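Local coordinates for protein HAT1-interacting factor 1 (Saccharomyces cerevisiae, PDB 4NQ0) that acts as a nuclear histone chaperone of the HAT-B complex, binding H3–H4 and H2A–H2B and taking part in chromatin assembly and telomere silencing, at residues A[23-28]-A[42-47]; A[195-200]-A[210-215]; A[257-262]-A[283-288]. All coordinates share one frame; numbering follows the deposited sequence.

Interaction 1 (A[23-28]-A[42-47]); sequences ERQVQI and AKRCQQ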
loop_
_atom_site.group_PDB
_atom_site.type_symbol
_atom_site.label_atom_id
_atom_site.label_comp_id
_atom_site.label_asym_id
_atom_site.label_seq_id
_atom_site.Cartn_x
_atom_site.Cartn_y
_atom_site.Cartn_z
ATOM N N GLU A 23 1.297 3.379 22.560
ATOM C CA GLU A 23 1.564 4.606 21.812
ATOM C C GLU A 23 3.033 5.015 21.880
ATOM O O GLU A 23 3.590 5.466 20.890
ATOM C CB GLU A 23 0.661 5.757 22.283
ATOM C CG GLU A 23 -0.825 5.559 21.970
ATOM C CD GLU A 23 -1.073 4.976 20.575
ATOM O OE1 GLU A 23 -0.603 5.569 19.579
ATOM O OE2 GLU A 23 -1.734 3.912 20.470
ATOM N N ARG A 24 3.676 4.837 23.029
ATOM C CA ARG A 24 5.093 5.171 23.126
ATOM C C ARG A 24 5.926 4.221 22.263
ATOM O O ARG A 24 6.844 4.648 21.565
ATOM C CB ARG A 24 5.564 5.135 24.576
ATOM C CG ARG A 24 6.907 5.839 24.788
ATOM C CD ARG A 24 7.398 5.733 26.227
ATOM N NE ARG A 24 6.359 6.112 27.183
ATOM C CZ ARG A 24 5.711 5.277 27.996
ATOM N NH1 ARG A 24 4.786 5.758 28.819
ATOM N NH2 ARG A 24 5.976 3.970 28.010
ATOM N N GLN A 25 5.587 2.934 22.294
ATOM C CA GLN A 25 6.300 1.927 21.494
ATOM C C GLN A 25 6.200 2.168 19.979
ATOM O O GLN A 25 7.184 1.989 19.256
ATOM C CB GLN A 25 5.804 0.522 21.837
ATOM C CG GLN A 25 6.059 0.076 23.286
ATOM C CD GLN A 25 7.368 0.601 23.843
ATOM O OE1 GLN A 25 8.459 0.282 23.344
ATOM N NE2 GLN A 25 7.269 1.420 24.874
ATOM N N VAL A 26 5.018 2.565 19.512
ATOM C CA VAL A 26 4.812 2.971 18.119
ATOM C C VAL A 26 5.757 4.126 17.741
ATOM O O VAL A 26 6.425 4.074 16.717
ATOM C CB VAL A 26 3.336 3.393 17.867
ATOM C CG1 VAL A 26 3.199 4.202 16.560
ATOM C CG2 VAL A 26 2.432 2.177 17.851
ATOM N N GLN A 27 5.826 5.150 18.592
ATOM C CA GLN A 27 6.711 6.294 18.351
ATOM C C GLN A 27 8.190 5.897 18.312
ATOM O O GLN A 27 8.952 6.385 17.464
ATOM C CB GLN A 27 6.482 7.397 19.390
ATOM C CG GLN A 27 5.160 8.141 19.203
ATOM C CD GLN A 27 5.016 8.775 17.812
ATOM O OE1 GLN A 27 5.834 9.612 17.395
ATOM N NE2 GLN A 27 3.973 8.356 17.080
ATOM N N ILE A 28 8.589 5.015 19.224
ATOM C CA ILE A 28 9.958 4.516 19.240
ATOM C C ILE A 28 10.235 3.711 17.968
ATOM O O ILE A 28 11.265 3.902 17.324
ATOM C CB ILE A 28 10.231 3.656 20.492
ATOM C CG1 ILE A 28 10.220 4.521 21.753
ATOM C CG2 ILE A 28 11.572 2.961 20.394
ATOM C CD1 ILE A 28 10.201 3.711 23.033
ATOM N N ALA A 42 11.381 -3.548 13.895
ATOM C CA ALA A 42 10.564 -4.757 13.803
ATOM C C ALA A 42 10.449 -5.481 15.151
ATOM O O ALA A 42 9.336 -5.831 15.592
ATOM C CB ALA A 42 11.127 -5.691 12.748
ATOM N N LYS A 43 11.591 -5.711 15.804
ATOM C CA LYS A 43 11.595 -6.357 17.115
ATOM C C LYS A 43 10.741 -5.578 18.089
ATOM O O LYS A 43 10.014 -6.150 18.882
ATOM C CB LYS A 43 13.011 -6.501 17.688
ATOM C CG LYS A 43 13.812 -7.632 17.063
ATOM C CD LYS A 43 14.946 -8.147 17.970
ATOM C CE LYS A 43 16.286 -7.434 17.737
ATOM N NZ LYS A 43 17.457 -8.395 17.739
ATOM N N ARG A 44 10.849 -4.264 18.027
ATOM C CA ARG A 44 10.093 -3.395 18.911
ATOM C C ARG A 44 8.588 -3.614 18.740
ATOM O O ARG A 44 7.839 -3.663 19.722
ATOM C CB ARG A 44 10.425 -1.941 18.598
ATOM C CG ARG A 44 10.079 -1.002 19.698
ATOM C CD ARG A 44 11.265 -0.826 20.604
ATOM N NE ARG A 44 10.861 -0.232 21.864
ATOM C CZ ARG A 44 11.691 0.040 22.859
ATOM N NH1 ARG A 44 12.992 -0.212 22.743
ATOM N NH2 ARG A 44 11.216 0.575 23.973
ATOM N N CYS A 45 8.154 -3.715 17.484
ATOM C CA CYS A 45 6.744 -3.956 17.158
ATOM C C CYS A 45 6.344 -5.353 17.592
ATOM O O CYS A 45 5.321 -5.533 18.229
ATOM C CB CYS A 45 6.486 -3.811 15.647
ATOM S SG CYS A 45 6.651 -2.125 15.020
ATOM N N GLN A 46 7.163 -6.339 17.230
ATOM C CA GLN A 46 6.879 -7.734 17.556
ATOM C C GLN A 46 6.689 -7.950 19.064
ATOM O O GLN A 46 5.702 -8.539 19.490
ATOM C CB GLN A 46 7.998 -8.642 17.034
ATOM C CG GLN A 46 7.873 -10.099 17.449
ATOM C CD GLN A 46 8.887 -10.485 18.506
ATOM O OE1 GLN A 46 10.073 -10.165 18.375
ATOM N NE2 GLN A 46 8.435 -11.188 19.558
ATOM N N GLN A 47 7.636 -7.463 19.859
ATOM C CA GLN A 47 7.584 -7.656 21.309
ATOM C C GLN A 47 6.423 -6.889 21.932
ATOM O O GLN A 47 5.797 -7.366 22.865
ATOM C CB GLN A 47 8.899 -7.233 21.954
ATOM C CG GLN A 47 10.084 -8.092 21.529
ATOM C CD GLN A 47 11.397 -7.455 21.883
ATOM O OE1 GLN A 47 11.461 -6.589 22.755
ATOM N NE2 GLN A 47 12.457 -7.863 21.204
#

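Interaction 2 (A[195-200]-A[210-215]); sequences HIYFEN and LAQALM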
loop_
_atom_site.group_PDB
_atom_site.type_symbol
_atom_site.label_atom_id
_atom_site.label_comp_id
_atom_site.label_asym_id
_atom_site.label_seq_id
_atom_site.Cartn_x
_atom_site.Cartn_y
_atom_site.Cartn_z
ATOM N N HIS A 195 6.765 -13.509 16.525
ATOM C CA HIS A 195 8.114 -13.880 16.124
ATOM C C HIS A 195 8.121 -14.628 14.782
ATOM O O HIS A 195 9.152 -14.712 14.127
ATOM C CB HIS A 195 8.793 -14.742 17.207
ATOM C CG HIS A 195 8.421 -16.199 17.154
ATOM N ND1 HIS A 195 7.405 -16.745 17.914
ATOM C CD2 HIS A 195 8.933 -17.220 16.423
ATOM C CE1 HIS A 195 7.310 -18.041 17.654
ATOM N NE2 HIS A 195 8.221 -18.353 16.748
ATOM N N ILE A 196 6.974 -15.187 14.398
ATOM C CA ILE A 196 6.823 -15.912 13.127
ATOM C C ILE A 196 7.190 -15.052 11.912
ATOM O O ILE A 196 7.638 -15.581 10.895
ATOM C CB ILE A 196 5.369 -16.461 12.958
ATOM C CG1 ILE A 196 5.299 -17.488 11.820
ATOM C CG2 ILE A 196 4.381 -15.330 12.706
ATOM N N TYR A 197 7.036 -13.733 12.033
ATOM C CA TYR A 197 7.288 -12.813 10.915
ATOM C C TYR A 197 8.769 -12.500 10.673
ATOM O O TYR A 197 9.108 -11.784 9.724
ATOM C CB TYR A 197 6.472 -11.528 11.092
ATOM C CG TYR A 197 4.973 -11.783 11.114
ATOM C CD1 TYR A 197 4.332 -12.333 10.014
ATOM C CD2 TYR A 197 4.207 -11.479 12.226
ATOM C CE1 TYR A 197 2.972 -12.594 10.025
ATOM C CE2 TYR A 197 2.841 -11.723 12.246
ATOM C CZ TYR A 197 2.228 -12.272 11.143
ATOM O OH TYR A 197 0.882 -12.524 11.139
ATOM N N PHE A 198 9.650 -13.049 11.507
ATOM C CA PHE A 198 11.090 -13.032 11.219
ATOM C C PHE A 198 11.536 -14.307 10.493
ATOM O O PHE A 198 12.683 -14.407 10.063
ATOM C CB PHE A 198 11.893 -12.846 12.509
ATOM C CG PHE A 198 11.700 -11.496 13.149
ATOM C CD1 PHE A 198 12.251 -10.359 12.579
ATOM C CD2 PHE A 198 10.963 -11.358 14.313
ATOM C CE1 PHE A 198 12.074 -9.111 13.171
ATOM C CE2 PHE A 198 10.781 -10.111 14.899
ATOM C CZ PHE A 198 11.334 -8.996 14.337
ATOM N N GLU A 199 10.620 -15.260 10.334
ATOM C CA GLU A 199 10.950 -16.584 9.798
ATOM C C GLU A 199 10.505 -16.704 8.350
ATOM O O GLU A 199 9.590 -16.005 7.912
ATOM C CB GLU A 199 10.246 -17.698 10.590
ATOM C CG GLU A 199 10.005 -17.435 12.079
ATOM C CD GLU A 199 11.107 -17.947 12.976
ATOM O OE1 GLU A 199 10.771 -18.391 14.092
ATOM O OE2 GLU A 199 12.294 -17.908 12.576
ATOM N N ASN A 200 11.139 -17.623 7.624
ATOM C CA ASN A 200 10.732 -17.980 6.265
ATOM C C ASN A 200 10.698 -16.773 5.320
ATOM O O ASN A 200 11.673 -16.020 5.236
ATOM C CB ASN A 200 9.382 -18.704 6.302
ATOM C CG ASN A 200 9.332 -19.779 7.354
ATOM O OD1 ASN A 200 10.076 -20.762 7.300
ATOM N ND2 ASN A 200 8.452 -19.599 8.333
ATOM N N LEU A 210 0.466 -6.352 6.758
ATOM C CA LEU A 210 -0.341 -5.292 6.145
ATOM C C LEU A 210 -1.813 -5.697 5.996
ATOM O O LEU A 210 -2.704 -4.849 6.176
ATOM C CB LEU A 210 0.256 -4.851 4.810
ATOM C CG LEU A 210 1.577 -4.104 4.911
ATOM C CD1 LEU A 210 2.288 -4.030 3.557
ATOM C CD2 LEU A 210 1.357 -2.697 5.486
ATOM N N ALA A 211 -2.085 -6.980 5.704
ATOM C CA ALA A 211 -3.476 -7.455 5.652
ATOM C C ALA A 211 -4.162 -7.136 6.973
ATOM O O ALA A 211 -5.314 -6.705 7.004
ATOM C CB ALA A 211 -3.564 -8.972 5.342
ATOM N N GLN A 212 -3.431 -7.314 8.065
ATOM C CA GLN A 212 -3.952 -6.987 9.384
ATOM C C GLN A 212 -4.047 -5.481 9.642
ATOM O O GLN A 212 -4.948 -5.036 10.344
ATOM C CB GLN A 212 -3.121 -7.687 10.460
ATOM C CG GLN A 212 -3.217 -9.221 10.361
ATOM C CD GLN A 212 -2.237 -9.923 11.255
ATOM O OE1 GLN A 212 -2.496 -10.100 12.441
ATOM N NE2 GLN A 212 -1.099 -10.346 10.692
ATOM N N ALA A 213 -3.128 -4.691 9.096
ATOM C CA ALA A 213 -3.295 -3.225 9.139
ATOM C C ALA A 213 -4.616 -2.798 8.487
ATOM O O ALA A 213 -5.353 -1.964 9.042
ATOM C CB ALA A 213 -2.126 -2.518 8.482
ATOM N N LEU A 214 -4.909 -3.386 7.328
ATOM C CA LEU A 214 -6.139 -3.104 6.592
ATOM C C LEU A 214 -7.339 -3.461 7.431
ATOM O O LEU A 214 -8.290 -2.703 7.527
ATOM C CB LEU A 214 -6.225 -3.932 5.307
ATOM C CG LEU A 214 -5.466 -3.486 4.071
ATOM C CD1 LEU A 214 -5.629 -4.557 2.996
ATOM C CD2 LEU A 214 -5.962 -2.126 3.570
ATOM N N MET A 215 -7.290 -4.661 7.989
ATOM C CA MET A 215 -8.334 -5.164 8.871
ATOM C C MET A 215 -8.650 -4.137 9.953
ATOM O O MET A 215 -9.813 -3.811 10.186
ATOM C CB MET A 215 -7.861 -6.499 9.466
ATOM C CG MET A 215 -8.602 -7.057 10.661
ATOM S SD MET A 215 -7.619 -8.395 11.409
ATOM C CE MET A 215 -7.376 -9.497 10.008
#

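Interaction 3 (A[257-262]-A[283-288]); sequences HHYLKA and EFLVCD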
loop_
_atom_site.group_PDB
_atom_site.type_symbol
_atom_site.label_atom_id
_atom_site.label_comp_id
_atom_site.label_asym_id
_atom_site.label_seq_id
_atom_site.Cartn_x
_atom_site.Cartn_y
_atom_site.Cartn_z
ATOM N N HIS A 257 -2.840 -4.643 -9.140
ATOM C CA HIS A 257 -4.164 -4.691 -8.547
ATOM C C HIS A 257 -4.237 -3.852 -7.266
ATOM O O HIS A 257 -5.218 -3.139 -7.034
ATOM C CB HIS A 257 -4.574 -6.136 -8.274
ATOM C CG HIS A 257 -5.729 -6.264 -7.339
ATOM N ND1 HIS A 257 -7.027 -5.984 -7.716
ATOM C CD2 HIS A 257 -5.784 -6.624 -6.033
ATOM C CE1 HIS A 257 -7.832 -6.179 -6.685
ATOM N NE2 HIS A 257 -7.102 -6.566 -5.652
ATOM N N HIS A 258 -3.194 -3.914 -6.444
ATOM C CA HIS A 258 -3.167 -3.124 -5.206
ATOM C C HIS A 258 -2.956 -1.637 -5.432
ATOM O O HIS A 258 -3.587 -0.814 -4.763
ATOM C CB HIS A 258 -2.176 -3.704 -4.208
ATOM C CG HIS A 258 -2.691 -4.933 -3.535
ATOM N ND1 HIS A 258 -1.958 -6.095 -3.425
ATOM C CD2 HIS A 258 -3.901 -5.197 -2.985
ATOM C CE1 HIS A 258 -2.686 -7.011 -2.808
ATOM N NE2 HIS A 258 -3.872 -6.493 -2.535
ATOM N N TYR A 259 -2.090 -1.282 -6.372
ATOM C CA TYR A 259 -1.943 0.133 -6.772
ATOM C C TYR A 259 -3.274 0.735 -7.260
ATOM O O TYR A 259 -3.618 1.884 -6.945
ATOM C CB TYR A 259 -0.896 0.282 -7.865
ATOM C CG TYR A 259 0.545 0.020 -7.461
ATOM C CD1 TYR A 259 1.036 0.380 -6.206
ATOM C CD2 TYR A 259 1.434 -0.540 -8.367
ATOM C CE1 TYR A 259 2.369 0.145 -5.851
ATOM C CE2 TYR A 259 2.761 -0.761 -8.035
ATOM C CZ TYR A 259 3.229 -0.414 -6.780
ATOM O OH TYR A 259 4.545 -0.632 -6.457
ATOM N N LEU A 260 -4.020 -0.047 -8.037
ATOM C CA LEU A 260 -5.353 0.360 -8.473
ATOM C C LEU A 260 -6.349 0.491 -7.331
ATOM O O LEU A 260 -7.238 1.340 -7.397
ATOM C CB LEU A 260 -5.918 -0.619 -9.497
ATOM C CG LEU A 260 -5.254 -0.601 -10.885
ATOM C CD1 LEU A 260 -5.717 -1.817 -11.651
ATOM C CD2 LEU A 260 -5.563 0.672 -11.651
ATOM N N LYS A 261 -6.241 -0.374 -6.326
ATOM C CA LYS A 261 -7.076 -0.260 -5.129
ATOM C C LYS A 261 -6.726 1.009 -4.358
ATOM O O LYS A 261 -7.615 1.706 -3.884
ATOM C CB LYS A 261 -6.911 -1.479 -4.205
ATOM C CG LYS A 261 -7.517 -2.762 -4.746
ATOM C CD LYS A 261 -8.918 -3.062 -4.213
ATOM C CE LYS A 261 -8.891 -3.408 -2.734
ATOM N NZ LYS A 261 -9.629 -4.648 -2.373
ATOM N N ALA A 262 -5.435 1.308 -4.248
ATOM C CA ALA A 262 -4.985 2.505 -3.546
ATOM C C ALA A 262 -5.544 3.733 -4.250
ATOM O O ALA A 262 -6.109 4.620 -3.623
ATOM C CB ALA A 262 -3.455 2.571 -3.499
ATOM N N GLU A 283 -1.099 6.334 -10.081
ATOM C CA GLU A 283 -1.200 6.165 -11.533
ATOM C C GLU A 283 0.131 5.772 -12.135
ATOM O O GLU A 283 0.183 4.884 -12.978
ATOM C CB GLU A 283 -1.689 7.432 -12.221
ATOM C CG GLU A 283 -3.105 7.850 -11.855
ATOM C CD GLU A 283 -4.187 7.155 -12.666
ATOM O OE1 GLU A 283 -3.885 6.141 -13.346
ATOM O OE2 GLU A 283 -5.350 7.642 -12.604
ATOM N N PHE A 284 1.215 6.412 -11.704
ATOM C CA PHE A 284 2.538 6.080 -12.256
ATOM C C PHE A 284 2.987 4.683 -11.840
ATOM O O PHE A 284 3.565 3.934 -12.652
ATOM C CB PHE A 284 3.592 7.113 -11.848
ATOM C CG PHE A 284 5.000 6.699 -12.185
ATOM C CD1 PHE A 284 5.459 6.752 -13.491
ATOM C CD2 PHE A 284 5.852 6.235 -11.199
ATOM C CE1 PHE A 284 6.747 6.342 -13.814
ATOM C CE2 PHE A 284 7.149 5.833 -11.504
ATOM C CZ PHE A 284 7.595 5.886 -12.817
ATOM N N LEU A 285 2.750 4.328 -10.578
ATOM C CA LEU A 285 3.170 3.007 -10.086
ATOM C C LEU A 285 2.454 1.878 -10.827
ATOM O O LEU A 285 3.056 0.852 -11.123
ATOM C CB LEU A 285 2.966 2.898 -8.569
ATOM C CG LEU A 285 3.882 3.766 -7.699
ATOM C CD1 LEU A 285 3.381 3.800 -6.245
ATOM C CD2 LEU A 285 5.338 3.297 -7.750
ATOM N N VAL A 286 1.181 2.078 -11.133
ATOM C CA VAL A 286 0.424 1.168 -11.996
ATOM C C VAL A 286 1.153 0.925 -13.320
ATOM O O VAL A 286 1.371 -0.223 -13.706
ATOM C CB VAL A 286 -0.993 1.709 -12.274
ATOM C CG1 VAL A 286 -1.636 0.999 -13.483
ATOM C CG2 VAL A 286 -1.873 1.577 -11.018
ATOM N N CYS A 287 1.553 2.007 -13.989
ATOM C CA CYS A 287 2.261 1.919 -15.268
ATOM C C CYS A 287 3.621 1.253 -15.152
ATOM O O CYS A 287 4.010 0.470 -16.030
ATOM C CB CYS A 287 2.423 3.315 -15.884
ATOM S SG CYS A 287 0.830 4.049 -16.290
ATOM N N ASP A 288 4.342 1.563 -14.080
ATOM C CA ASP A 288 5.662 0.999 -13.874
ATOM C C ASP A 288 5.599 -0.518 -13.655
ATOM O O ASP A 288 6.449 -1.242 -14.152
ATOM C CB ASP A 288 6.382 1.668 -12.701
ATOM C CG ASP A 288 7.892 1.615 -12.853
ATOM O OD1 ASP A 288 8.413 2.288 -13.763
ATOM O OD2 ASP A 288 8.552 0.903 -12.068
#

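Interaction 1 (A[23-28]-A[42-47])
The amide oxygen OE1 of Q25 is gripped by two nitrogens of one arginine: R44 NH2 lies 2.8 Å from OE1 and R44 NE lies 2.9 Å from it. This side-on fork ties together the first two helices of an all-helical, TPR-containing chaperone, helix 14-34 carrying Q25 and helix 38-51 carrying R44, a consecutive pair that forms a helical hairpin. The two bonds share one acceptor, so neither is straight; the N-H...O angles are both near 143°. NH2 reaches a lone pair in the carbonyl plane, whereas NE approaches almost head-on in the direction of the C=O bond. Amide and guanidinium planes stand only 20° apart, and this near-coplanarity sets OE1 at the edge of the guanidinium.

Glutamine suits the site because it offers a strong neutral acceptor, while its NE2 turns back to a weak hydrogen bond with D21 O in its own helix. R44 has CG anti to the backbone N (chi1 -161°) and bends at chi2, which carries its end across the gap to helix 14-34. A leucine in its place would probably leave Q25 OE1 without both of these donors and I28 without the flat group it covers. I28, branched at CB, meets the arginine with two methyl groups, a greasy partner for the weakly hydrated faces of a guanidinium at this surface contact. CG2 sits over one face, offset toward the rim and 3.6 Å from R44 NE, while I28 CD1 approaches R44 NH2 to 3.4 Å.

Interaction 2 (A[195-200]-A[210-215])
Y197 and Q212 both set CG anti to the carbonyl carbon and beside the backbone N (chi1 near -60° in both), and from there the two side chains run at each other from opposite directions. Beyond CG the glutamine is extended, which carries its amide toward the tyrosine while NE2 still bonds D208 O of its own helix, 202-218. The span is wide: Y197 CA and Q212 CA are 12.7 Å apart. Tyrosine and glutamine suit the place because both are long and end in polar groups that can meet across it.

The bond itself is single: Q212 NE2 donates to Y197 OH over 3.0 Å, with an N-H...O angle of 140°. The hydroxyl is tilted from the amide plane, and ring and amide planes are turned 50° against each other, so this is a meeting of polar ends and not a stack. The ring has its own apolar cover from a neighbour in sequence, I196, whose CG2 lies over its centre, 3.7 Å above the plane.

Both residues are buried, and their polar atoms are well supplied. Y197 OH is also hydrogen-bonded to D208 OD2 and R190 NE, and Q212 OE1 takes the backbone N of R190. R190 and D208 therefore hold the tyrosine and glutamine ends in a common network.

Residues 195-198, part of a 3-10 segment that begins earlier in the chain, stand at the end of the experimentally mapped histone-interaction region. The arrangement is a polar tie, inside the predicted first TPR repeat, between this 3-10 turn and helix 202-218 that follows it in the TPR-containing helical fold.

Interaction 3 (A[257-262]-A[283-288])
Y259 lays its aromatic ring over L285, whose CB sits almost exactly on the ring normal: 3.6 Å from the centroid and 6° off that normal, a CH-pi contact over the face. The two side chains cross at about a right angle, and L285 CD1 continues on the same side past the rim, 3.8 Å from Y259 CE1. Past the leucine side chain, its backbone is also close, with Y259 CD2 3.5 Å from L285 O. A tyrosine suits this place because its flat face can cover a leucine while its hydroxyl reaches on to D244 OD2, in helix 229-248, for a hydrogen bond.

Segments 257-262 and 283-288, on helices 252-266 and 273-290, run antiparallel (168°), with their axes 8.9 Å apart at closest approach. V286 packs beside the base of the tyrosine side chain. With CG1 anti to the backbone N (chi1 163°), its other methyl, CG2, faces helix 252-266, where it lies 3.5 Å from Y259 CB and 3.9 Å from L260 CD2. A compact, branched residue fits where the backbones come near, the alpha carbons of Y259 and V286 being 5.8 Å apart.

R247 of helix 229-248 touches both Y259 and L285, and R304 of helix 298-316 packs on L260, so the seam is flanked by helices before and after it in the chain. Within the experimentally mapped H2A–H2B interaction region, it joins residues 257-262, at the end of the predicted second TPR repeat, to helix 273-290. No hydrogen bond crosses between the segments: cohesion rests on shape and dispersion, while the polar end of the tyrosine is satisfied elsewhere.

The three contacts lie in series along the chain, each closing before the next opens. Interactions 1 and 2, with centres 14 Å apart, are in direct touch: F198 packs on A42, with F198 CE1 3.6 Å from A42 CB, and its ring also meets Q46, joining the loop before helix 202-218 to helix 38-51. Interaction 3 stands apart, its centre 22 Å from that of interaction 2 and its nearest atoms about 6 Å away; from interaction 1 the centres are 30 Å apart. Helix 229-248 bridges the interval, receiving L210 and L214 from 202-218 and A262 from 252-266.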